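Uncharacterized protein (Parabacteroides merdae ATCC 43184, PDB 4OPW) is of uncharacterised function but is a putative cell-surface adhesin, carrying the head domain of a predicted auto-transporter adhesin. Local coordinates at residues K10-K15 / N50-V55. Numbering follows the deposited sequence.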
# COMPACT_ATOMS: atom_id res chain seq x y z
N LYS A 10 -23.57 -18.68 -4.62
CA LYS A 10 -24.62 -17.82 -4.07
C LYS A 10 -24.03 -16.95 -2.96
O LYS A 10 -23.84 -17.41 -1.84
CB LYS A 10 -25.81 -18.64 -3.56
CG LYS A 10 -26.43 -19.51 -4.64
CD LYS A 10 -27.52 -20.36 -4.11
CE LYS A 10 -28.19 -21.16 -5.20
NZ LYS A 10 -29.40 -21.86 -4.69
N LEU A 11 -23.72 -15.70 -3.30
CA LEU A 11 -23.14 -14.78 -2.34
C LEU A 11 -24.13 -14.39 -1.26
O LEU A 11 -25.32 -14.22 -1.53
CB LEU A 11 -22.61 -13.50 -3.02
CG LEU A 11 -21.49 -13.64 -4.07
CD1 LEU A 11 -21.17 -12.27 -4.67
CD2 LEU A 11 -20.20 -14.23 -3.44
N SER A 12 -23.64 -14.27 -0.02
CA SER A 12 -24.43 -13.80 1.12
C SER A 12 -23.54 -12.92 1.98
O SER A 12 -22.32 -13.11 2.01
CB SER A 12 -25.03 -14.95 1.93
OG SER A 12 -24.07 -15.60 2.76
N THR A 13 -24.15 -11.95 2.65
CA THR A 13 -23.42 -11.02 3.50
C THR A 13 -23.81 -11.23 4.97
O THR A 13 -24.99 -11.36 5.29
CB THR A 13 -23.67 -9.59 3.03
OG1 THR A 13 -23.30 -9.48 1.65
CG2 THR A 13 -22.92 -8.57 3.83
N LYS A 14 -22.79 -11.31 5.85
CA LYS A 14 -22.97 -11.41 7.30
C LYS A 14 -22.20 -10.28 7.96
O LYS A 14 -21.03 -10.03 7.63
CB LYS A 14 -22.52 -12.76 7.84
CG LYS A 14 -23.42 -13.92 7.40
CD LYS A 14 -22.95 -15.24 8.03
CE LYS A 14 -23.67 -16.45 7.49
NZ LYS A 14 -25.08 -16.51 7.98
N LYS A 15 -22.85 -9.61 8.93
CA LYS A 15 -22.27 -8.49 9.64
C LYS A 15 -22.25 -8.80 11.14
O LYS A 15 -23.28 -9.15 11.73
CB LYS A 15 -23.05 -7.21 9.35
CG LYS A 15 -22.44 -5.96 9.98
CD LYS A 15 -23.27 -4.74 9.64
CE LYS A 15 -22.52 -3.46 9.90
NZ LYS A 15 -23.14 -2.30 9.19
N ASN A 50 -22.13 -20.97 1.54
CA ASN A 50 -21.61 -22.20 2.18
C ASN A 50 -20.16 -22.04 2.68
O ASN A 50 -19.67 -22.94 3.37
CB ASN A 50 -21.70 -23.39 1.20
CG ASN A 50 -20.80 -23.23 -0.01
OD1 ASN A 50 -20.80 -22.19 -0.68
ND2 ASN A 50 -19.94 -24.22 -0.26
N LEU A 51 -19.50 -20.89 2.39
CA LEU A 51 -18.11 -20.69 2.81
C LEU A 51 -17.97 -19.86 4.10
O LEU A 51 -16.88 -19.83 4.68
CB LEU A 51 -17.29 -20.05 1.67
CG LEU A 51 -17.13 -20.93 0.41
CD1 LEU A 51 -16.28 -20.21 -0.64
CD2 LEU A 51 -16.48 -22.29 0.76
N HIS A 52 -19.07 -19.23 4.59
CA HIS A 52 -19.00 -18.44 5.83
C HIS A 52 -18.42 -19.24 7.02
O HIS A 52 -17.62 -18.65 7.77
CB HIS A 52 -20.36 -17.85 6.21
CG HIS A 52 -20.71 -16.65 5.39
ND1 HIS A 52 -20.18 -15.39 5.67
CD2 HIS A 52 -21.50 -16.55 4.29
CE1 HIS A 52 -20.69 -14.58 4.76
NE2 HIS A 52 -21.49 -15.23 3.91
N PRO A 53 -18.67 -20.57 7.18
CA PRO A 53 -18.07 -21.30 8.32
C PRO A 53 -16.54 -21.36 8.26
O PRO A 53 -15.92 -21.61 9.29
CB PRO A 53 -18.66 -22.71 8.19
CG PRO A 53 -19.94 -22.50 7.47
CD PRO A 53 -19.60 -21.46 6.44
N TYR A 54 -15.95 -21.14 7.08
CA TYR A 54 -14.49 -21.21 6.88
C TYR A 54 -13.85 -19.82 6.90
O TYR A 54 -12.63 -19.74 6.81
CB TYR A 54 -14.16 -21.94 5.56
CG TYR A 54 -14.85 -23.28 5.48
CD1 TYR A 54 -14.45 -24.34 6.30
CD2 TYR A 54 -15.98 -23.46 4.70
CE1 TYR A 54 -15.14 -25.56 6.29
CE2 TYR A 54 -16.68 -24.68 4.69
CZ TYR A 54 -16.24 -25.73 5.48
OH TYR A 54 -16.90 -26.94 5.47
N VAL A 55 -14.63 -18.76 7.07
CA VAL A 55 -14.08 -17.40 7.11
C VAL A 55 -13.37 -17.19 8.46
O VAL A 55 -13.97 -17.37 9.52
CB VAL A 55 -15.15 -16.31 6.81
CG1 VAL A 55 -14.61 -14.90 7.09
CG2 VAL A 55 -15.62 -16.42 5.36
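The imidazole ring of His52 carries the aliphatic chain of Lys14 over one face and meets Ser12 at its edge. Lys14 CD sits 3.8 Å from the centroid of the His52 ring in a CH-pi contact, 21° off the normal and displaced toward the rim. The Lys14 chain runs obliquely over the ring, CG lying nearest CE1 while Lys14 CE comes 3.6 Å from His52 CG. It is extended until its last bend (chi4 -72°), and Lys14 NZ ends 5.5 Å from His52 ND1, with no contact between the two nitrogens.

At the edge, His52 NE2 donates to Ser12 O at 3.0 Å. The acceptor lies almost in the imidazole plane, whereas the donor stands well above the carbonyl plane, and the hydrogen bond is bent, with an N-H...O angle of 146°. A second, weak bond links His52 NE2 to Ser12 OG at 2.8 Å; OG, placed between the backbone N and carbonyl carbon, reaches the same nitrogen. The bond to the carbonyl is thus the main one, OG adding a weak second contact, and together with Lys14 they should limit rotation of the ring. His52 also touches Ile45 and Val47.

This surface contact ties the 3-10 turn preceding strand 55-60 to strand 11-17, which pairs antiparallel with 42-46, at the N-terminal end of a parallel beta-helix-like fold, consistent with the pectate-lyase-like clan of the adhesin head domain.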